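Local coordinates for protein Adhesin/hemolysin (Burkholderia pseudomallei 1026a, PDB 4G6V) that acts as the tRNase toxin of a contact-dependent growth inhibition system, arresting neighbouring bacteria unless the CdiI immunity protein captures it, as in this complex, at residues 54-57 / 58-61; 63-66 / 67-70; 114-117 / 118-122. All blocks are in the same frame, centred on the assembly; numbering follows the deposited sequence.

In the fold
Contacts 1 and 2 follow one another on helix 57-74, their centres about 13 Å apart: residues 54-61 cap and open the helix, and residues 63-70 form its middle. Contact 3 lies on helix 111-123, across the chain's centre from contact 2, with nearest atoms of the two about 10 Å apart. Two probable active-site residues come from these helices, Glu66 from contact 2 and Lys121 from contact 3. Asp93 and Asp102 complete the set: the Glu66 side chain is about 4 Å from that of Asp93, and the Lys121 side chain about 7 Å from that of Asp102. CdiI touches all three contacts.

Contact 1 of 3, residues 54-57 / 58-61; sequences LSDE and VTTR
Two first torsions close the opening turn of helix 57-74 around Asp56 and Thr60. In Asp56, CG stands between the backbone N and the carbonyl carbon (chi1 48°), which swings the carboxylate over the start of the helix. In Thr60 the hydroxyl lies anti to the carbonyl carbon (chi1 -65°), turned back along the chain. OD1 of Asp56 then accepts from the backbone N of Thr59 at 3.1 Å in a nearly straight bond, the N-H...O angle being 173°, although the donor meets it from above the carboxylate plane. The side chains of Asp56 and Thr59 cross at about a right angle, and a water bridges OD2 of Asp56 and OG1 of Thr59, at 3.2 and 2.9 Å.

The carbonyl of Asp56 is gripped twice by one residue. Thr60 gives its backbone N to Asp56 O at 2.9 Å and its OG1 to the same oxygen at 2.6 Å, and the two donors arrive from opposite faces of the carbonyl plane. Beside them the CG2 methyl of Thr59 packs on CB of Ser55 at 3.7 Å, while the Ser55 hydroxyl turns to the carbonyl of Pro52. CdiI adds a second layer: its Arg101 forms a salt bridge with OD1 of Asp56, and its Gln95 bonds to OG1 of Thr59. Through Arg101, the immunity protein thus holds the same carboxylate oxygen that caps the helix. The whole is a worked example of the aspartate N-cap, with a side-chain oxygen satisfying an amide that has no earlier helical carbonyl to pair with.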
ATOM      1  N   LEU A  54     -15.679  10.611  -6.346  1.00 36.74           N
ATOM      2  CA  LEU A  54     -14.938  11.718  -5.733  1.00 39.47           C
ATOM      3  C   LEU A  54     -13.438  11.474  -5.556  1.00 33.24           C
ATOM      4  O   LEU A  54     -12.686  12.427  -5.380  1.00 39.96           O
ATOM      5  CB  LEU A  54     -15.585  12.181  -4.421  1.00 30.13           C
ATOM      6  CG  LEU A  54     -16.905  12.922  -4.662  1.00 37.42           C
ATOM      7  CD1 LEU A  54     -17.561  13.346  -3.372  1.00 28.53           C
ATOM      8  CD2 LEU A  54     -16.694  14.108  -5.558  1.00 19.20           C
ATOM      9  N   SER A  55     -13.010  10.223  -5.630  1.00 21.70           N
ATOM     10  CA  SER A  55     -11.589   9.905  -5.671  1.00 28.19           C
ATOM     11  C   SER A  55     -10.892  10.797  -6.678  1.00 28.82           C
ATOM     12  O   SER A  55     -11.398  11.020  -7.768  1.00 33.41           O
ATOM     13  CB  SER A  55     -11.354   8.432  -6.071  1.00 34.11           C
ATOM     14  OG  SER A  55     -12.287   7.556  -5.457  1.00 32.58           O
ATOM     15  N   ASP A  56      -9.715  11.281  -6.307  1.00 35.02           N
ATOM     16  CA  ASP A  56      -8.900  12.168  -7.138  1.00 32.62           C
ATOM     17  C   ASP A  56      -8.085  11.380  -8.157  1.00 33.06           C
ATOM     18  O   ASP A  56      -8.280  10.189  -8.307  1.00 32.54           O
ATOM     19  CB  ASP A  56      -7.929  12.927  -6.247  1.00 36.87           C
ATOM     20  CG  ASP A  56      -7.207  12.007  -5.286  1.00 46.22           C
ATOM     21  OD1 ASP A  56      -6.226  11.339  -5.697  1.00 39.92           O
ATOM     22  OD2 ASP A  56      -7.662  11.920  -4.127  1.00 53.00           O
ATOM     23  N   GLU A  57      -7.143  12.042  -8.824  1.00 33.32           N
ATOM     24  CA  GLU A  57      -6.414  11.412  -9.919  1.00 34.02           C
ATOM     25  C   GLU A  57      -5.481  10.308  -9.464  1.00 35.61           C
ATOM     26  O   GLU A  57      -5.404   9.265 -10.101  1.00 32.76           O
ATOM     27  CB  GLU A  57      -5.655  12.438 -10.766  1.00 36.45           C
ATOM     28  CG  GLU A  57      -6.559  13.412 -11.537  1.00 45.88           C
ATOM     29  CD  GLU A  57      -7.211  14.483 -10.650  1.00 60.75           C
ATOM     30  OE1 GLU A  57      -6.635  14.846  -9.575  1.00 44.19           O
ATOM     31  OE2 GLU A  57      -8.301  14.956 -11.059  1.00 48.89           O
ATOM     32  N   VAL A  58      -4.784  10.543  -8.355  1.00 34.68           N
ATOM     33  CA  VAL A  58      -3.873   9.565  -7.765  1.00 29.40           C
ATOM     34  C   VAL A  58      -4.574   8.259  -7.343  1.00 32.31           C
ATOM     35  O   VAL A  58      -4.183   7.160  -7.772  1.00 31.52           O
ATOM     36  CB  VAL A  58      -3.149  10.152  -6.537  1.00 37.81           C
ATOM     37  CG1 VAL A  58      -2.396   9.062  -5.785  1.00 27.18           C
ATOM     38  CG2 VAL A  58      -2.210  11.288  -6.947  1.00 33.49           C
ATOM     39  N   THR A  59      -5.586   8.387  -6.481  1.00 37.26           N
ATOM     40  CA  THR A  59      -6.376   7.247  -5.994  1.00 31.56           C
ATOM     41  C   THR A  59      -7.076   6.538  -7.135  1.00 33.31           C
ATOM     42  O   THR A  59      -7.005   5.308  -7.243  1.00 34.82           O
ATOM     43  CB  THR A  59      -7.428   7.678  -4.947  1.00 30.91           C
ATOM     44  OG1 THR A  59      -6.772   7.994  -3.714  1.00 26.84           O
ATOM     45  CG2 THR A  59      -8.430   6.582  -4.693  1.00 20.28           C
ATOM     46  N   THR A  60      -7.737   7.315  -7.996  1.00 29.23           N
ATOM     47  CA  THR A  60      -8.369   6.771  -9.189  1.00 31.47           C
ATOM     48  C   THR A  60      -7.402   5.917 -10.017  1.00 36.93           C
ATOM     49  O   THR A  60      -7.755   4.832 -10.463  1.00 33.09           O
ATOM     50  CB  THR A  60      -8.989   7.885 -10.058  1.00 30.65           C
ATOM     51  OG1 THR A  60     -10.050   8.510  -9.333  1.00 28.24           O
ATOM     52  CG2 THR A  60      -9.558   7.312 -11.367  1.00 25.45           C
ATOM     53  N   ARG A  61      -6.178   6.401 -10.204  1.00 31.49           N
ATOM     54  CA  ARG A  61      -5.211   5.690 -11.024  1.00 25.11           C
ATOM     55  C   ARG A  61      -4.779   4.364 -10.395  1.00 32.29           C
ATOM     56  O   ARG A  61      -4.533   3.399 -11.108  1.00 37.45           O
ATOM     57  CB  ARG A  61      -4.000   6.579 -11.323  1.00 25.56           C
ATOM     58  CG  ARG A  61      -3.020   5.980 -12.323  1.00 32.03           C
ATOM     59  CD  ARG A  61      -1.640   6.629 -12.238  1.00 39.89           C
ATOM     60  NE  ARG A  61      -1.098   6.602 -10.872  1.00 54.35           N
ATOM     61  CZ  ARG A  61      -0.492   5.553 -10.306  1.00 63.55           C
ATOM     62  NH1 ARG A  61      -0.335   4.407 -10.978  1.00 43.44           N
ATOM     63  NH2 ARG A  61      -0.038   5.646  -9.057  1.00 55.86           N
TER
HETATM   64  O   HOH W   1      -8.884   9.468  -2.450  1.00 26.53           O

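Contact 2 of 3, residues 63-66 / 67-70; sequences LIRE and NQSA
Arg65 and Gln68 meet along one flank of helix 57-74, the helix that links strands 43-45 and 79-82 in a beta-alpha-beta unit of this PDDEXK-clan toxin. The backbone bonds are the regular i to i+4 set. Asn67 N reaches Leu63 O at 3.1 Å, Gln68 N reaches Ile64 O at 2.9 Å, and Ser69 N reaches Arg65 O at 2.9 Å. The next in the series, from Ala70 N to Glu66 O, is weak, and Glu66 O has another donor in the hydroxyl of Tyr94.

In a van der Waals contact between the two segments, the CG2 methyl of Ile64 lies against the amide end of Gln68, 3.4 Å from its CD.

Polar side chains divide between neighbours in the fold and the immunity protein. Glu66, a probable active-site residue, has CG anti to its backbone N (chi1 179°), which carries the carboxylate out to Thr49, whose hydroxyl bonds to OE2, while OE1 is salt-bridged to Lys69 of CdiI, so the inhibitor engages this acid directly. Next to it, Asn67 holds its amide with both ends used, ND2 on the carbonyl of Thr49 and OD1 on Gln82 of strand 79-82. Its amide plane is turned well away from the Glu66 carboxylate plane. On another side of the helix Ser69 OG is hydrogen-bonded to OD1 of Asn103.

The side-chain bond across the two segments joins Arg65 to Gln68. Arg65, bent at chi2, folds alongside Gln68 while its NE forms a salt bridge with Asp136; the guanidinium and amide planes are only 12° apart, and NH1 of Arg65 makes a bent hydrogen bond (136° at the hydrogen) to an in-plane lone pair of Gln68 OE1, 2.5 Å away, with that oxygen at the guanidinium's edge.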
ATOM      1  N   LEU A  63      -6.682   2.416  -8.419  1.00 29.15           N
ATOM      2  CA  LEU A  63      -7.791   1.482  -8.623  1.00 33.79           C
ATOM      3  C   LEU A  63      -7.895   1.016 -10.097  1.00 37.53           C
ATOM      4  O   LEU A  63      -8.109  -0.159 -10.357  1.00 33.54           O
ATOM      5  CB  LEU A  63      -9.119   2.063  -8.111  1.00 30.03           C
ATOM      6  CG  LEU A  63      -9.117   2.451  -6.626  1.00 34.25           C
ATOM      7  CD1 LEU A  63     -10.498   2.832  -6.162  1.00 29.71           C
ATOM      8  CD2 LEU A  63      -8.559   1.324  -5.746  1.00 21.64           C
ATOM      9  N   ILE A  64      -7.727   1.930 -11.050  1.00 37.10           N
ATOM     10  CA  ILE A  64      -7.662   1.549 -12.457  1.00 36.29           C
ATOM     11  C   ILE A  64      -6.653   0.425 -12.618  1.00 33.66           C
ATOM     12  O   ILE A  64      -6.980  -0.656 -13.106  1.00 36.95           O
ATOM     13  CB  ILE A  64      -7.248   2.738 -13.400  1.00 44.21           C
ATOM     14  CG1 ILE A  64      -8.342   3.799 -13.474  1.00 42.62           C
ATOM     15  CG2 ILE A  64      -7.031   2.259 -14.817  1.00 40.19           C
ATOM     16  CD1 ILE A  64      -9.674   3.229 -13.847  1.00 45.48           C
ATOM     17  N   ARG A  65      -5.421   0.674 -12.198  1.00 35.86           N
ATOM     18  CA  ARG A  65      -4.351  -0.301 -12.408  1.00 34.68           C
ATOM     19  C   ARG A  65      -4.592  -1.672 -11.765  1.00 33.62           C
ATOM     20  O   ARG A  65      -4.100  -2.692 -12.257  1.00 37.91           O
ATOM     21  CB  ARG A  65      -3.026   0.285 -11.962  1.00 32.72           C
ATOM     22  CG  ARG A  65      -2.676   1.543 -12.723  1.00 38.18           C
ATOM     23  CD  ARG A  65      -1.995   1.169 -13.995  1.00 34.35           C
ATOM     24  NE  ARG A  65      -1.543   2.340 -14.727  1.00 45.31           N
ATOM     25  CZ  ARG A  65      -2.217   2.897 -15.725  1.00 45.33           C
ATOM     26  NH1 ARG A  65      -3.379   2.385 -16.106  1.00 36.36           N
ATOM     27  NH2 ARG A  65      -1.726   3.967 -16.344  1.00 40.64           N
ATOM     28  N   GLU A  66      -5.354  -1.693 -10.674  1.00 34.38           N
ATOM     29  CA  GLU A  66      -5.741  -2.942 -10.023  1.00 33.15           C
ATOM     30  C   GLU A  66      -6.735  -3.721 -10.903  1.00 38.48           C
ATOM     31  O   GLU A  66      -6.574  -4.918 -11.152  1.00 31.43           O
ATOM     32  CB  GLU A  66      -6.357  -2.669  -8.649  1.00 26.25           C
ATOM     33  CG  GLU A  66      -6.796  -3.924  -7.923  1.00 37.05           C
ATOM     34  CD  GLU A  66      -8.033  -3.708  -7.069  1.00 38.64           C
ATOM     35  OE1 GLU A  66      -8.055  -2.710  -6.327  1.00 30.25           O
ATOM     36  OE2 GLU A  66      -8.974  -4.539  -7.131  1.00 45.33           O
ATOM     37  N   ASN A  67      -7.770  -3.043 -11.378  1.00 33.29           N
ATOM     38  CA  ASN A  67      -8.706  -3.694 -12.277  1.00 37.66           C
ATOM     39  C   ASN A  67      -8.001  -4.159 -13.547  1.00 35.60           C
ATOM     40  O   ASN A  67      -8.310  -5.224 -14.079  1.00 27.53           O
ATOM     41  CB  ASN A  67      -9.899  -2.787 -12.577  1.00 25.40           C
ATOM     42  CG  ASN A  67     -10.950  -2.825 -11.463  1.00 38.42           C
ATOM     43  OD1 ASN A  67     -10.917  -3.691 -10.582  1.00 30.60           O
ATOM     44  ND2 ASN A  67     -11.885  -1.889 -11.503  1.00 22.97           N
ATOM     45  N   GLN A  68      -7.024  -3.376 -13.996  1.00 29.53           N
ATOM     46  CA  GLN A  68      -6.266  -3.726 -15.185  1.00 27.09           C
ATOM     47  C   GLN A  68      -5.317  -4.915 -15.011  1.00 37.33           C
ATOM     48  O   GLN A  68      -5.165  -5.716 -15.932  1.00 34.91           O
ATOM     49  CB  GLN A  68      -5.508  -2.522 -15.715  1.00 22.47           C
ATOM     50  CG  GLN A  68      -6.418  -1.461 -16.306  1.00 31.67           C
ATOM     51  CD  GLN A  68      -5.652  -0.228 -16.747  1.00 47.35           C
ATOM     52  OE1 GLN A  68      -4.703   0.218 -16.077  1.00 45.00           O
ATOM     53  NE2 GLN A  68      -6.048   0.325 -17.884  1.00 40.30           N
ATOM     54  N   SER A  69      -4.672  -5.025 -13.849  1.00 37.90           N
ATOM     55  CA  SER A  69      -3.786  -6.163 -13.589  1.00 35.54           C
ATOM     56  C   SER A  69      -4.540  -7.483 -13.596  1.00 37.28           C
ATOM     57  O   SER A  69      -4.008  -8.498 -14.032  1.00 36.83           O
ATOM     58  CB  SER A  69      -3.039  -5.992 -12.272  1.00 32.64           C
ATOM     59  OG  SER A  69      -1.918  -5.148 -12.455  1.00 38.87           O
ATOM     60  N   ALA A  70      -5.783  -7.455 -13.120  1.00 40.33           N
ATOM     61  CA  ALA A  70      -6.642  -8.631 -13.106  1.00 33.83           C
ATOM     62  C   ALA A  70      -6.896  -9.136 -14.527  1.00 36.37           C
ATOM     63  O   ALA A  70      -6.745 -10.323 -14.819  1.00 44.89           O
ATOM     64  CB  ALA A  70      -7.963  -8.325 -12.395  1.00 23.48           C
TER

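Contact 3 of 3, residues 114-117 / 118-122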
ATOM      1  N   ILE A 114      10.751   1.417  -3.909  1.00 25.33           N
ATOM      2  CA  ILE A 114       9.756   0.429  -4.260  1.00 30.47           C
ATOM      3  C   ILE A 114       9.902  -0.798  -3.367  1.00 29.30           C
ATOM      4  O   ILE A 114       8.911  -1.297  -2.832  1.00 24.36           O
ATOM      5  CB  ILE A 114       9.850   0.016  -5.745  1.00 33.54           C
ATOM      6  CG1 ILE A 114       9.651   1.237  -6.638  1.00 26.79           C
ATOM      7  CG2 ILE A 114       8.828  -1.086  -6.068  1.00 21.83           C
ATOM      8  CD1 ILE A 114       9.209   0.908  -8.037  1.00 26.69           C
ATOM      9  N   ALA A 115      11.133  -1.272  -3.203  1.00 28.01           N
ATOM     10  CA  ALA A 115      11.397  -2.368  -2.260  1.00 36.64           C
ATOM     11  C   ALA A 115      10.992  -1.985  -0.839  1.00 31.66           C
ATOM     12  O   ALA A 115      10.271  -2.747  -0.186  1.00 31.22           O
ATOM     13  CB  ALA A 115      12.864  -2.815  -2.293  1.00 29.52           C
ATOM     14  N   THR A 116      11.449  -0.819  -0.366  1.00 24.09           N
ATOM     15  CA  THR A 116      11.129  -0.375   0.993  1.00 31.04           C
ATOM     16  C   THR A 116       9.614  -0.421   1.198  1.00 32.74           C
ATOM     17  O   THR A 116       9.106  -0.783   2.264  1.00 32.05           O
ATOM     18  CB  THR A 116      11.633   1.071   1.279  1.00 38.94           C
ATOM     19  OG1 THR A 116      13.065   1.127   1.216  1.00 40.52           O
ATOM     20  CG2 THR A 116      11.189   1.537   2.657  1.00 19.37           C
ATOM     21  N   THR A 117       8.899  -0.073   0.142  1.00 31.43           N
ATOM     22  CA  THR A 117       7.461   0.079   0.209  1.00 32.52           C
ATOM     23  C   THR A 117       6.825  -1.285   0.344  1.00 32.84           C
ATOM     24  O   THR A 117       6.027  -1.520   1.243  1.00 34.47           O
ATOM     25  CB  THR A 117       6.946   0.879  -1.036  1.00 30.35           C
ATOM     26  OG1 THR A 117       7.508   2.196  -0.983  1.00 22.80           O
ATOM     27  CG2 THR A 117       5.425   0.983  -1.072  1.00 20.61           C
ATOM     28  N   ILE A 118       7.198  -2.184  -0.554  1.00 34.19           N
ATOM     29  CA  ILE A 118       6.766  -3.564  -0.487  1.00 26.37           C
ATOM     30  C   ILE A 118       7.058  -4.158   0.888  1.00 33.39           C
ATOM     31  O   ILE A 118       6.162  -4.705   1.552  1.00 32.45           O
ATOM     32  CB  ILE A 118       7.514  -4.411  -1.521  1.00 29.31           C
ATOM     33  CG1 ILE A 118       6.874  -4.248  -2.898  1.00 36.36           C
ATOM     34  CG2 ILE A 118       7.470  -5.886  -1.125  1.00 40.46           C
ATOM     35  CD1 ILE A 118       7.793  -4.626  -4.040  1.00 35.16           C
ATOM     36  N   SER A 119       8.320  -4.072   1.297  1.00 31.86           N
ATOM     37  CA  SER A 119       8.750  -4.587   2.600  1.00 31.12           C
ATOM     38  C   SER A 119       7.774  -4.178   3.703  1.00 32.02           C
ATOM     39  O   SER A 119       7.278  -5.035   4.451  1.00 26.44           O
ATOM     40  CB  SER A 119      10.160  -4.100   2.930  1.00 26.73           C
ATOM     41  OG  SER A 119      10.670  -4.784   4.055  1.00 30.87           O
ATOM     42  N   ASN A 120       7.472  -2.874   3.774  1.00 27.79           N
ATOM     43  CA  ASN A 120       6.538  -2.368   4.779  1.00 28.65           C
ATOM     44  C   ASN A 120       5.066  -2.729   4.596  1.00 30.82           C
ATOM     45  O   ASN A 120       4.343  -2.934   5.580  1.00 32.15           O
ATOM     46  CB  ASN A 120       6.736  -0.884   5.007  1.00 17.32           C
ATOM     47  CG  ASN A 120       8.021  -0.596   5.760  1.00 30.60           C
ATOM     48  OD1 ASN A 120       8.112  -0.819   6.975  1.00 27.71           O
ATOM     49  ND2 ASN A 120       9.042  -0.149   5.039  1.00 29.91           N
ATOM     50  N   LYS A 121       4.635  -2.830   3.343  1.00 22.71           N
ATOM     51  CA  LYS A 121       3.318  -3.358   3.051  1.00 32.21           C
ATOM     52  C   LYS A 121       3.211  -4.760   3.635  1.00 28.11           C
ATOM     53  O   LYS A 121       2.164  -5.153   4.132  1.00 27.22           O
ATOM     54  CB  LYS A 121       3.064  -3.392   1.541  1.00 31.38           C
ATOM     55  CG  LYS A 121       2.451  -2.136   0.991  1.00 26.96           C
ATOM     56  CD  LYS A 121       2.681  -2.038  -0.498  1.00 36.67           C
ATOM     57  CE  LYS A 121       2.058  -0.785  -1.116  1.00 29.90           C
ATOM     58  NZ  LYS A 121       0.577  -0.695  -0.909  1.00 36.04           N
ATOM     59  N   VAL A 122       4.305  -5.509   3.569  1.00 31.34           N
ATOM     60  CA  VAL A 122       4.361  -6.824   4.202  1.00 34.32           C
ATOM     61  C   VAL A 122       4.424  -6.730   5.732  1.00 33.23           C
ATOM     62  O   VAL A 122       3.526  -7.225   6.414  1.00 38.73           O
ATOM     63  CB  VAL A 122       5.524  -7.681   3.659  1.00 36.72           C
ATOM     64  CG1 VAL A 122       5.691  -8.989   4.488  1.00 24.99           C
ATOM     65  CG2 VAL A 122       5.303  -7.969   2.169  1.00 27.74           C
TER
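Thr116 and Asn120 lie side by side on one face of helix 111-123, pointing the same way, and one turn of backbone joins them. With CG of Asn120 anti to its own carbonyl carbon (chi1 -72°), the amide leans back over the preceding turn, and ND2 bonds to Thr116 O at 2.8 Å. Neither group is flat to the other: the donor is tilted from the carbonyl plane, and the oxygen lies somewhat off the plane of the amide. The backbone N of Asn120 takes the same oxygen at 3.1 Å from the opposite face, so Thr116 O is clasped between two donors of one residue. The CG2 methyl of Thr116 sits 3.6 Å from ND2 of Asn120, alongside the amide nitrogen.

Thr117 and Lys121 form a second parallel pair. The lysine chain runs alongside the threonine methyl, Thr117 CG2 meeting Lys121 CE at 3.8 Å, with the bend at chi4 (-59°) turning NZ off that line. Their backbones are tied by Lys121 N to Thr117 O at 2.8 Å. On the face packed against Tyr104 of strand 99-104, CD1 of Ile118 comes 4.2 Å from CG2 of Ile114, a loose apolar touch.

The hydroxyls of Thr116 and Thr117 turn back to the carbonyls of Arg112 and Asn113. Lys121, probably part of the active site, sends NZ into salt bridges with Asp4 and Asp96 of CdiI, while Asn97 of CdiI bonds to Thr117 OG1. The Thr117 methyl lies along the lysine's aliphatic stem, and the immunity protein's acids occupy its amine, an arrangement consistent with inhibition by covering the probable active site.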